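Local coordinates for protein DynE7 (Micromonospora chersina, PDB 2XEM) that probably hydrolyses the thioester that holds a polyene intermediate during biosynthesis of the enediyne dynemicin, as a hot-dog fold thioesterase, at residues P8-H13 with E82-L87; V63-H68 with T118-R123; V17-T22 with G75-E80; P50-A55 with E133-L138. All coordinates share one frame; numbering follows the deposited sequence.

Contact 1: residues P8-H13 with E82-L87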
loop_
_atom_site.group_PDB
_atom_site.type_symbol
_atom_site.label_atom_id
_atom_site.label_comp_id
_atom_site.label_asym_id
_atom_site.label_seq_id
_atom_site.Cartn_x
_atom_site.Cartn_y
_atom_site.Cartn_z
ATOM N N PRO D 8 -7.341 5.149 32.349
ATOM C CA PRO D 8 -7.224 3.749 31.904
ATOM C C PRO D 8 -6.075 3.493 30.927
ATOM O O PRO D 8 -5.699 4.354 30.135
ATOM C CB PRO D 8 -8.578 3.459 31.251
ATOM C CG PRO D 8 -9.143 4.773 30.920
ATOM C CD PRO D 8 -8.601 5.767 31.884
ATOM N N ASP D 9 -5.512 2.298 31.000
ATOM C CA ASP D 9 -4.449 1.943 30.094
ATOM C C ASP D 9 -4.994 1.711 28.682
ATOM O O ASP D 9 -6.189 1.450 28.463
ATOM C CB ASP D 9 -3.583 0.770 30.633
ATOM C CG ASP D 9 -4.214 -0.615 30.646
ATOM O OD1 ASP D 9 -5.463 -0.708 30.756
ATOM O OD2 ASP D 9 -3.456 -1.611 30.599
ATOM N N SER D 10 -4.133 1.925 27.733
ATOM C CA SER D 10 -4.465 1.600 26.381
ATOM C C SER D 10 -3.592 0.501 25.864
ATOM O O SER D 10 -2.522 0.249 26.396
ATOM C CB SER D 10 -4.409 2.834 25.496
ATOM O OG SER D 10 -3.089 3.354 25.473
ATOM N N TYR D 11 -4.091 -0.206 24.855
ATOM C CA TYR D 11 -3.301 -1.175 24.127
ATOM C C TYR D 11 -2.361 -0.429 23.171
ATOM O O TYR D 11 -2.817 0.448 22.421
ATOM C CB TYR D 11 -4.216 -2.136 23.364
ATOM C CG TYR D 11 -3.399 -3.089 22.544
ATOM C CD1 TYR D 11 -2.722 -4.146 23.139
ATOM C CD2 TYR D 11 -3.236 -2.890 21.176
ATOM C CE1 TYR D 11 -1.900 -4.987 22.390
ATOM C CE2 TYR D 11 -2.429 -3.732 20.417
ATOM C CZ TYR D 11 -1.772 -4.782 21.027
ATOM O OH TYR D 11 -0.991 -5.608 20.286
ATOM N N VAL D 12 -1.072 -0.793 23.178
ATOM C CA VAL D 12 -0.068 -0.083 22.404
ATOM C C VAL D 12 0.414 -0.957 21.270
ATOM O O VAL D 12 0.927 -2.061 21.515
ATOM C CB VAL D 12 1.103 0.421 23.266
ATOM C CG1 VAL D 12 2.174 1.094 22.388
ATOM C CG2 VAL D 12 0.606 1.383 24.338
ATOM N N HIS D 13 0.178 -0.491 20.013
ATOM C CA HIS D 13 0.807 -1.088 18.845
ATOM C C HIS D 13 1.906 -0.169 18.370
ATOM O O HIS D 13 1.628 0.966 17.999
ATOM C CB HIS D 13 -0.224 -1.354 17.730
ATOM C CG HIS D 13 0.391 -1.738 16.420
ATOM N ND1 HIS D 13 0.979 -2.957 16.220
ATOM C CD2 HIS D 13 0.519 -1.000 15.293
ATOM C CE1 HIS D 13 1.429 -2.941 14.981
ATOM N NE2 HIS D 13 1.157 -1.792 14.378
ATOM N N GLU D 82 3.454 5.149 18.447
ATOM C CA GLU D 82 2.592 4.263 19.217
ATOM C C GLU D 82 1.147 4.488 18.797
ATOM O O GLU D 82 0.643 5.608 18.884
ATOM C CB GLU D 82 2.752 4.515 20.691
ATOM C CG GLU D 82 4.063 4.012 21.218
ATOM C CD GLU D 82 4.175 4.131 22.722
ATOM O OE1 GLU D 82 3.252 4.675 23.376
ATOM O OE2 GLU D 82 5.216 3.686 23.243
ATOM N N VAL D 83 0.524 3.437 18.266
ATOM C CA VAL D 83 -0.895 3.445 17.922
ATOM C C VAL D 83 -1.611 2.902 19.168
ATOM O O VAL D 83 -1.574 1.708 19.438
ATOM C CB VAL D 83 -1.203 2.642 16.628
ATOM C CG1 VAL D 83 -2.693 2.761 16.261
ATOM C CG2 VAL D 83 -0.321 3.123 15.461
ATOM N N ARG D 84 -2.180 3.816 19.965
ATOM C CA ARG D 84 -2.763 3.488 21.253
ATOM C C ARG D 84 -4.254 3.303 21.105
ATOM O O ARG D 84 -4.962 4.249 20.781
ATOM C CB ARG D 84 -2.427 4.581 22.277
ATOM C CG ARG D 84 -0.930 4.797 22.425
ATOM C CD ARG D 84 -0.685 5.923 23.376
ATOM N NE ARG D 84 0.741 6.147 23.601
ATOM C CZ ARG D 84 1.230 7.175 24.284
ATOM N NH1 ARG D 84 0.411 8.084 24.809
ATOM N NH2 ARG D 84 2.536 7.308 24.443
ATOM N N MET D 85 -4.734 2.080 21.330
ATOM C CA MET D 85 -6.127 1.716 21.121
ATOM C C MET D 85 -6.924 1.623 22.424
ATOM O O MET D 85 -6.460 1.057 23.416
ATOM C CB MET D 85 -6.221 0.402 20.348
ATOM C CG MET D 85 -7.619 0.079 19.862
ATOM S SD MET D 85 -7.635 -1.451 18.901
ATOM C CE MET D 85 -7.340 -2.669 20.267
ATOM N N MET D 86 -8.151 2.137 22.396
ATOM C CA MET D 86 -9.106 1.976 23.499
ATOM C C MET D 86 -10.461 1.530 22.994
ATOM O O MET D 86 -10.843 1.879 21.878
ATOM C CB MET D 86 -9.251 3.294 24.263
ATOM C CG MET D 86 -7.974 3.670 24.976
ATOM S SD MET D 86 -8.146 4.796 26.312
ATOM C CE MET D 86 -8.778 3.679 27.600
ATOM N N LEU D 87 -11.185 0.765 23.816
ATOM C CA LEU D 87 -12.578 0.440 23.551
ATOM C C LEU D 87 -13.474 1.631 23.897
ATOM O O LEU D 87 -13.481 2.091 25.037
ATOM C CB LEU D 87 -13.022 -0.824 24.315
ATOM C CG LEU D 87 -14.497 -1.222 24.221
ATOM C CD1 LEU D 87 -14.804 -1.768 22.863
ATOM C CD2 LEU D 87 -14.871 -2.236 25.311
#
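Tyr-11 and His-13 pair with Met-85 and Val-83 as two hydrogen-bonded antiparallel pairs, joining strand 11-16 to strand 80-91 in the curved sheet of the hot-dog fold. Four backbone bonds make the ladder: Met-85 N to Tyr-11 O at 2.7 Å, Tyr-11 N to Met-85 O, and the matching two between His-13 and Val-83. Between them lies the non-hydrogen-bonded pair Val-12 and Arg-84, where Arg-84 CA comes 3.3 Å from Tyr-11 O in a CA-H...O contact.

The apolar contacts divide between the two faces. Tyr-11, His-13, Val-83 and Met-85 share the face covered by helix 32-48; there Met-85 CE meets the tyrosine ring obliquely at CD2, 4.2 Å away, while Tyr-11 OH bonds to Asp-47. On the other face Val-12 CG1 lies against the extended chain of Glu-82, 3.7 Å from CD.

A salt bridge lies within strand 80-91: Arg-84 turns NE and NH2 side-on to Glu-82 OE1, both 2.9 Å away, with the carboxylate at the guanidinium edge. Beyond the ladder, Met-86 bends at its thioether (chi3 78°), bringing CE to 3.5 Å from Pro-8 CG.

Contact 2: residues V63-H68 with T118-R123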
loop_
_atom_site.group_PDB
_atom_site.type_symbol
_atom_site.label_atom_id
_atom_site.label_comp_id
_atom_site.label_asym_id
_atom_site.label_seq_id
_atom_site.Cartn_x
_atom_site.Cartn_y
_atom_site.Cartn_z
ATOM N N VAL D 63 -15.698 -6.997 10.027
ATOM C CA VAL D 63 -16.113 -6.128 8.925
ATOM C C VAL D 63 -16.163 -4.672 9.429
ATOM O O VAL D 63 -16.866 -4.378 10.404
ATOM C CB VAL D 63 -17.463 -6.635 8.362
ATOM C CG1 VAL D 63 -18.059 -5.673 7.321
ATOM C CG2 VAL D 63 -17.317 -8.063 7.800
ATOM N N THR D 64 -15.381 -3.776 8.804
ATOM C CA THR D 64 -15.397 -2.366 9.169
ATOM C C THR D 64 -16.720 -1.711 8.716
ATOM O O THR D 64 -17.112 -1.830 7.566
ATOM C CB THR D 64 -14.146 -1.634 8.627
ATOM O OG1 THR D 64 -12.981 -2.372 8.967
ATOM C CG2 THR D 64 -13.994 -0.233 9.193
ATOM N N VAL D 65 -17.391 -1.040 9.648
ATOM C CA VAL D 65 -18.669 -0.318 9.449
ATOM C C VAL D 65 -18.350 1.143 9.112
ATOM O O VAL D 65 -18.956 1.742 8.217
ATOM C CB VAL D 65 -19.594 -0.458 10.703
ATOM C CG1 VAL D 65 -20.848 0.409 10.590
ATOM C CG2 VAL D 65 -19.958 -1.916 10.953
ATOM N N ASP D 66 -17.419 1.726 9.856
ATOM C CA ASP D 66 -16.948 3.091 9.606
ATOM C C ASP D 66 -15.563 3.292 10.205
ATOM O O ASP D 66 -15.122 2.482 11.018
ATOM C CB ASP D 66 -17.933 4.147 10.153
ATOM C CG ASP D 66 -18.323 3.993 11.623
ATOM O OD1 ASP D 66 -19.516 3.935 11.902
ATOM O OD2 ASP D 66 -17.419 3.929 12.484
ATOM N N CYS D 67 -14.871 4.338 9.778
ATOM C CA CYS D 67 -13.603 4.745 10.361
ATOM C C CYS D 67 -13.432 6.258 10.180
ATOM O O CYS D 67 -14.114 6.878 9.358
ATOM C CB CYS D 67 -12.446 3.975 9.740
ATOM S SG CYS D 67 -12.149 4.393 8.007
ATOM N N HIS D 68 -12.525 6.835 10.969
ATOM C CA HIS D 68 -12.326 8.273 11.074
ATOM C C HIS D 68 -10.879 8.528 11.502
ATOM O O HIS D 68 -10.303 7.724 12.247
ATOM C CB HIS D 68 -13.304 8.871 12.103
ATOM C CG HIS D 68 -13.419 10.362 11.997
ATOM N ND1 HIS D 68 -12.601 11.204 12.731
ATOM C CD2 HIS D 68 -14.202 11.114 11.184
ATOM C CE1 HIS D 68 -12.929 12.434 12.360
ATOM N NE2 HIS D 68 -13.885 12.430 11.429
ATOM N N THR D 118 -15.485 1.574 13.779
ATOM C CA THR D 118 -16.475 0.602 14.241
ATOM C C THR D 118 -16.341 -0.633 13.404
ATOM O O THR D 118 -16.295 -0.540 12.185
ATOM C CB THR D 118 -17.917 1.155 14.176
ATOM O OG1 THR D 118 -17.942 2.447 14.751
ATOM C CG2 THR D 118 -18.935 0.247 14.887
ATOM N N VAL D 119 -16.293 -1.789 14.053
ATOM C CA VAL D 119 -16.263 -3.082 13.370
ATOM C C VAL D 119 -17.449 -3.956 13.761
ATOM O O VAL D 119 -17.966 -3.837 14.873
ATOM C CB VAL D 119 -14.919 -3.853 13.535
ATOM C CG1 VAL D 119 -13.718 -3.028 13.117
ATOM C CG2 VAL D 119 -14.759 -4.455 14.952
ATOM N N ALA D 120 -17.884 -4.820 12.859
ATOM C CA ALA D 120 -18.918 -5.807 13.156
ATOM C C ALA D 120 -18.310 -7.210 13.034
ATOM O O ALA D 120 -17.530 -7.466 12.116
ATOM C CB ALA D 120 -20.084 -5.652 12.180
ATOM N N CYS D 121 -18.632 -8.100 13.979
ATOM C CA CYS D 121 -18.245 -9.498 13.909
ATOM C C CYS D 121 -19.244 -10.220 13.007
ATOM O O CYS D 121 -20.455 -10.155 13.240
ATOM C CB CYS D 121 -18.208 -10.115 15.306
ATOM S SG CYS D 121 -16.965 -9.375 16.394
ATOM N N MET D 122 -18.734 -10.876 11.967
ATOM C CA MET D 122 -19.568 -11.591 11.002
ATOM C C MET D 122 -18.988 -12.945 10.657
ATOM O O MET D 122 -17.804 -13.191 10.864
ATOM C CB MET D 122 -19.792 -10.791 9.705
ATOM C CG MET D 122 -19.966 -9.305 9.893
ATOM S SD MET D 122 -21.414 -8.695 9.048
ATOM C CE MET D 122 -22.356 -8.269 10.435
ATOM N N ARG D 123 -19.830 -13.817 10.120
ATOM C CA ARG D 123 -19.418 -15.103 9.577
ATOM C C ARG D 123 -19.861 -15.233 8.114
ATOM O O ARG D 123 -20.878 -14.654 7.718
ATOM C CB ARG D 123 -19.889 -16.265 10.475
ATOM C CG ARG D 123 -21.082 -17.051 9.959
ATOM C CD ARG D 123 -22.282 -16.940 10.865
ATOM N NE ARG D 123 -22.610 -18.212 11.506
ATOM C CZ ARG D 123 -23.688 -18.417 12.254
ATOM N NH1 ARG D 123 -24.559 -17.436 12.462
ATOM N NH2 ARG D 123 -23.909 -19.608 12.798
#
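Thr-118 meets both Val-65 and Asp-66, a classic beta bulge in the antiparallel pairing of strands 60-71 and 110-124. Its carbonyl O takes a nearly straight bond from Val-65 N at 2.8 Å and a weak one from Asp-66 N at 3.4 Å, while Thr-118 N donates to Asp-66 O. The hydroxyl adds a side-chain link: OG1 gives its proton to Asp-66 OD2 on the syn side, tilted out of the carboxylate plane, 2.8 Å away. Asp-66 can offer that oxygen because CG sits between its own backbone N and carbonyl carbon (chi1 53°), which swings the carboxylate over to the threonine.

Val-119 forms the non-hydrogen-bonded pair with Thr-64, its CA 3.3 Å from Val-63 O. At Ala-120 the regular ladder is in place, with N and O both bonded to Val-63, and the methyl CB packs 3.9 Å from Val-65 CG2. Farther on, Met-122 crosses Val-63 at about a right angle, CG lying 3.6 Å from Val-63 CG2.

Val-119 also touches Ile-95 and Met-97 of strand 94-105 and Arg-41 of helix 32-48; that arginine bonds to Thr-64 OG1. From the bulge onward, Asp-66, Cys-67 and His-68 pair antiparallel with a strand of the second subunit, so the sheet continues across the interface.

Contact 3: residues V17-T22 with G75-E80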
loop_
_atom_site.group_PDB
_atom_site.type_symbol
_atom_site.label_atom_id
_atom_site.label_comp_id
_atom_site.label_asym_id
_atom_site.label_seq_id
_atom_site.Cartn_x
_atom_site.Cartn_y
_atom_site.Cartn_z
ATOM N N VAL D 17 7.680 4.164 11.022
ATOM C CA VAL D 17 7.330 4.688 9.695
ATOM C C VAL D 17 8.395 4.292 8.663
ATOM O O VAL D 17 9.613 4.523 8.872
ATOM C CB VAL D 17 7.098 6.210 9.702
ATOM C CG1 VAL D 17 6.771 6.722 8.286
ATOM C CG2 VAL D 17 5.987 6.612 10.704
ATOM N N THR D 18 7.936 3.721 7.542
ATOM C CA THR D 18 8.858 3.355 6.453
ATOM C C THR D 18 8.741 4.341 5.308
ATOM O O THR D 18 7.737 5.056 5.210
ATOM C CB THR D 18 8.667 1.875 6.054
ATOM O OG1 THR D 18 7.269 1.667 5.808
ATOM C CG2 THR D 18 9.111 0.903 7.160
ATOM N N PHE D 19 9.740 4.376 4.416
ATOM C CA PHE D 19 9.721 5.294 3.273
ATOM C C PHE D 19 8.516 5.130 2.372
ATOM O O PHE D 19 8.023 6.129 1.832
ATOM C CB PHE D 19 11.011 5.172 2.445
ATOM C CG PHE D 19 12.106 6.104 2.896
ATOM C CD1 PHE D 19 12.618 6.033 4.193
ATOM C CD2 PHE D 19 12.668 7.021 2.011
ATOM C CE1 PHE D 19 13.664 6.874 4.596
ATOM C CE2 PHE D 19 13.706 7.871 2.420
ATOM C CZ PHE D 19 14.176 7.812 3.718
ATOM N N ASP D 20 8.037 3.885 2.195
ATOM C CA ASP D 20 6.879 3.618 1.346
ATOM C C ASP D 20 5.574 4.199 1.903
ATOM O O ASP D 20 4.558 4.196 1.195
ATOM C CB ASP D 20 6.748 2.123 1.002
ATOM C CG ASP D 20 6.450 1.170 2.163
ATOM O OD1 ASP D 20 6.379 -0.010 1.925
ATOM O OD2 ASP D 20 6.348 1.633 3.331
ATOM N N GLU D 21 5.602 4.710 3.147
ATOM C CA GLU D 21 4.432 5.342 3.763
ATOM C C GLU D 21 4.511 6.866 3.657
ATOM O O GLU D 21 3.565 7.577 4.018
ATOM C CB GLU D 21 4.270 4.926 5.227
ATOM C CG GLU D 21 3.900 3.474 5.371
ATOM C CD GLU D 21 3.868 3.020 6.818
ATOM O OE1 GLU D 21 4.725 3.455 7.623
ATOM O OE2 GLU D 21 2.935 2.274 7.165
ATOM N N THR D 22 5.637 7.365 3.171
ATOM C CA THR D 22 5.790 8.781 2.954
ATOM C C THR D 22 5.299 9.140 1.542
ATOM O O THR D 22 4.771 8.286 0.832
ATOM C CB THR D 22 7.235 9.234 3.273
ATOM O OG1 THR D 22 8.112 8.702 2.277
ATOM C CG2 THR D 22 7.685 8.852 4.708
ATOM N N GLY D 75 3.887 13.146 10.476
ATOM C CA GLY D 75 4.806 12.039 10.718
ATOM C C GLY D 75 5.876 12.005 9.631
ATOM O O GLY D 75 5.668 12.524 8.530
ATOM N N SER D 76 7.028 11.424 9.931
ATOM C CA SER D 76 8.166 11.359 9.022
ATOM C C SER D 76 8.736 9.928 9.011
ATOM O O SER D 76 8.531 9.191 9.969
ATOM C CB SER D 76 9.271 12.309 9.488
ATOM O OG SER D 76 8.846 13.663 9.477
ATOM N N ALA D 77 9.470 9.551 7.945
ATOM C CA ALA D 77 10.206 8.285 7.890
ATOM C C ALA D 77 11.103 8.089 9.117
ATOM O O ALA D 77 11.783 9.039 9.556
ATOM C CB ALA D 77 11.063 8.246 6.640
ATOM N N PHE D 78 11.091 6.858 9.668
ATOM C CA PHE D 78 11.857 6.418 10.842
ATOM C C PHE D 78 11.236 6.812 12.170
ATOM O O PHE D 78 11.768 6.400 13.202
ATOM C CB PHE D 78 13.339 6.860 10.816
ATOM C CG PHE D 78 14.197 6.440 9.647
ATOM C CD1 PHE D 78 14.559 7.355 8.670
ATOM C CD2 PHE D 78 14.735 5.154 9.582
ATOM C CE1 PHE D 78 15.395 6.982 7.613
ATOM C CE2 PHE D 78 15.577 4.779 8.524
ATOM C CZ PHE D 78 15.892 5.695 7.542
ATOM N N ASP D 79 10.141 7.621 12.172
ATOM C CA ASP D 79 9.409 7.928 13.406
ATOM C C ASP D 79 8.901 6.641 14.023
ATOM O O ASP D 79 8.415 5.757 13.315
ATOM C CB ASP D 79 8.199 8.854 13.155
ATOM C CG ASP D 79 8.496 10.328 12.914
ATOM O OD1 ASP D 79 9.671 10.738 13.071
ATOM O OD2 ASP D 79 7.547 11.074 12.601
ATOM N N GLU D 80 9.071 6.524 15.335
ATOM C CA GLU D 80 8.460 5.439 16.083
ATOM C C GLU D 80 7.118 5.950 16.624
ATOM O O GLU D 80 7.075 6.905 17.405
ATOM C CB GLU D 80 9.393 4.952 17.197
ATOM C CG GLU D 80 8.779 3.866 18.069
ATOM C CD GLU D 80 9.636 3.479 19.264
ATOM O OE1 GLU D 80 9.151 2.680 20.096
ATOM O OE2 GLU D 80 10.767 4.002 19.401
#
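Val-17 bonds through its backbone to both Asp-79 and Phe-78, clamping the loop after strand 11-16 onto a type II beta turn, Ser-76 to Asp-79, that leads into strand 80-91 of the hot-dog fold. Val-17 N reaches Asp-79 O at 2.9 Å; Phe-78 N returns a bond to Val-17 O.

The Val-17 side chain presses into the turn. Its CB stands 3.3 Å from Ser-76 O, and CG1, placed opposite its own N (chi1 178°), lies against Ala-77 CA. Ala-77 CB in turn is 3.6 Å from Phe-19 CE1. The rings of Phe-19 and Phe-78 meet obliquely, their planes at 79°, with Phe-78 CE1 in the plane of the Phe-19 ring at its edge.

Thr-22 uses both branches: CG2 packs on Ala-77, while OG1 donates to Phe-19 O, closing the short 3-10 turn, and also bonds to Leu-24 N of the fourth subunit. With a valine here, Phe-19 O would probably lose its hydroxyl donor, and Leu-24 N of the fourth subunit its acceptor. The third subunit adds Met-53 against Phe-78. Inside the turn, Asp-79 OD2 takes a 2.7 Å bond from Ser-76 N, which approaches from above the carboxylate plane, and forms a salt bridge with Arg-103.

Contact 4: residues P50-A55 with E133-L138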
loop_
_atom_site.group_PDB
_atom_site.type_symbol
_atom_site.label_atom_id
_atom_site.label_comp_id
_atom_site.label_asym_id
_atom_site.label_seq_id
_atom_site.Cartn_x
_atom_site.Cartn_y
_atom_site.Cartn_z
ATOM N N PRO D 50 -6.128 -14.678 21.131
ATOM C CA PRO D 50 -5.602 -15.570 20.075
ATOM C C PRO D 50 -6.597 -16.579 19.503
ATOM O O PRO D 50 -6.423 -16.996 18.367
ATOM C CB PRO D 50 -4.414 -16.270 20.766
ATOM C CG PRO D 50 -4.751 -16.250 22.214
ATOM C CD PRO D 50 -5.410 -14.907 22.410
ATOM N N GLY D 51 -7.600 -16.986 20.290
ATOM C CA GLY D 51 -8.669 -17.869 19.826
ATOM C C GLY D 51 -9.479 -17.223 18.718
ATOM O O GLY D 51 -9.841 -17.892 17.747
ATOM N N VAL D 52 -9.753 -15.904 18.843
ATOM C CA VAL D 52 -10.456 -15.107 17.829
ATOM C C VAL D 52 -9.596 -15.000 16.556
ATOM O O VAL D 52 -10.113 -15.177 15.454
ATOM C CB VAL D 52 -10.896 -13.710 18.359
ATOM C CG1 VAL D 52 -11.623 -12.920 17.286
ATOM C CG2 VAL D 52 -11.745 -13.818 19.624
ATOM N N MET D 53 -8.295 -14.716 16.722
ATOM C CA MET D 53 -7.285 -14.685 15.648
ATOM C C MET D 53 -7.360 -15.956 14.781
ATOM O O MET D 53 -7.387 -15.850 13.556
ATOM C CB MET D 53 -5.875 -14.459 16.233
ATOM C CG MET D 53 -4.745 -14.838 15.306
ATOM S SD MET D 53 -3.083 -14.584 15.968
ATOM C CE MET D 53 -2.950 -15.990 17.116
ATOM N N ALA D 54 -7.445 -17.138 15.417
ATOM C CA ALA D 54 -7.571 -18.434 14.733
ATOM C C ALA D 54 -8.904 -18.564 13.972
ATOM O O ALA D 54 -8.911 -19.070 12.847
ATOM C CB ALA D 54 -7.419 -19.568 15.735
ATOM N N ALA D 55 -10.019 -18.085 14.577
ATOM C CA ALA D 55 -11.356 -18.123 13.974
ATOM C C ALA D 55 -11.429 -17.276 12.697
ATOM O O ALA D 55 -12.219 -17.594 11.817
ATOM C CB ALA D 55 -12.415 -17.693 14.980
ATOM N N GLU D 133 -22.576 -12.614 17.435
ATOM C CA GLU D 133 -22.211 -12.023 18.719
ATOM C C GLU D 133 -20.694 -11.818 18.808
ATOM O O GLU D 133 -19.952 -12.664 18.292
ATOM C CB GLU D 133 -22.652 -12.968 19.838
ATOM C CG GLU D 133 -23.329 -12.273 21.006
ATOM C CD GLU D 133 -24.840 -12.395 20.984
ATOM O OE1 GLU D 133 -25.379 -13.179 21.799
ATOM O OE2 GLU D 133 -25.483 -11.741 20.131
ATOM N N VAL D 134 -20.224 -10.707 19.408
ATOM C CA VAL D 134 -18.796 -10.555 19.700
ATOM C C VAL D 134 -18.338 -11.798 20.512
ATOM O O VAL D 134 -18.966 -12.116 21.517
ATOM C CB VAL D 134 -18.498 -9.235 20.460
ATOM C CG1 VAL D 134 -16.995 -9.112 20.775
ATOM C CG2 VAL D 134 -19.015 -7.999 19.684
ATOM N N PRO D 135 -17.309 -12.557 20.064
ATOM C CA PRO D 135 -16.847 -13.707 20.876
ATOM C C PRO D 135 -16.492 -13.283 22.300
ATOM O O PRO D 135 -15.953 -12.197 22.491
ATOM C CB PRO D 135 -15.614 -14.225 20.105
ATOM C CG PRO D 135 -15.849 -13.768 18.671
ATOM C CD PRO D 135 -16.520 -12.421 18.813
ATOM N N ALA D 136 -16.805 -14.138 23.293
ATOM C CA ALA D 136 -16.567 -13.864 24.721
ATOM C C ALA D 136 -15.112 -13.437 24.993
ATOM O O ALA D 136 -14.883 -12.470 25.711
ATOM C CB ALA D 136 -16.922 -15.086 25.535
ATOM N N GLU D 137 -14.146 -14.121 24.344
ATOM C CA GLU D 137 -12.717 -13.873 24.501
ATOM C C GLU D 137 -12.346 -12.438 24.101
ATOM O O GLU D 137 -11.539 -11.801 24.794
ATOM C CB GLU D 137 -11.926 -14.883 23.662
ATOM C CG GLU D 137 -10.425 -14.764 23.833
ATOM C CD GLU D 137 -9.595 -15.637 22.914
ATOM O OE1 GLU D 137 -8.427 -15.897 23.266
ATOM O OE2 GLU D 137 -10.105 -16.080 21.862
ATOM N N LEU D 138 -12.941 -11.943 22.995
ATOM C CA LEU D 138 -12.711 -10.601 22.494
ATOM C C LEU D 138 -13.388 -9.557 23.400
ATOM O O LEU D 138 -12.767 -8.557 23.726
ATOM C CB LEU D 138 -13.195 -10.488 21.026
ATOM C CG LEU D 138 -13.021 -9.150 20.305
ATOM C CD1 LEU D 138 -11.558 -8.597 20.453
ATOM C CD2 LEU D 138 -13.384 -9.295 18.835
#
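Val-52 fills the close-packed part of this junction between helix 50-55 and the start of helix 136-143. Its CG2 methyl touches both Pro-135 CB and Leu-138 CB, 3.9 Å from each, and the valine crosses the leucine side chain at about a right angle. Pro-135 holds the N-cap position of its helix, so the valine packs against the first turn from the cap onward.

The exposed side, around Pro-50 and Gly-51, is looser and polar. Glu-137 spans it with a fully extended chain, CG opposite the backbone N (chi1 -176°), running past Val-52 in the opposite direction to carry its carboxylate to the amino end of helix 50-55. OE1 accepts a weak bond from Gly-51 N at 3.3 Å, and OE2 a weak, strongly bent one from Val-52 N at 3.0 Å. OE1 also lies 3.3 Å from Pro-50 CD, and OE2 is 3.1 Å from Gly-51 CA. A negative group at this helix end is probably steadied by the helix dipole. Replacing the glutamate with an alanine would probably leave the amides of Gly-51 and Val-52 without this carboxylate and remove the carboxylate oxygen that lies against Val-52 CG2.

Inward, Val-52 and Leu-138 both rest on Leu-45 of helix 32-48, Val-52 and Pro-135 on Leu-60 of strand 60-71, and Leu-138 on Ile-95 of strand 94-105.

Overall arrangement
Contacts 1 and 2 are antiparallel strand pairings in the same sheet, on opposite sides of the chain's centre, their own centres about 18 Å apart; one is a regular ladder, the other is broken by a bulge. They lie about 8 and 11 Å from that centre, contacts 3 and 4 nearer the periphery at about 18 and 16 Å, and all four are partly buried. Contact 3 adjoins contact 1 in sequence, tying the loop after strand 11-16 to the one before strand 80-91 where two other subunits meet them, whereas contact 4 joins two helix ends through apolar packing and weak carboxylate bonds. Contacts 2 and 4 touch where Cys-121 SG lies 3.9 Å from Pro-135 CD.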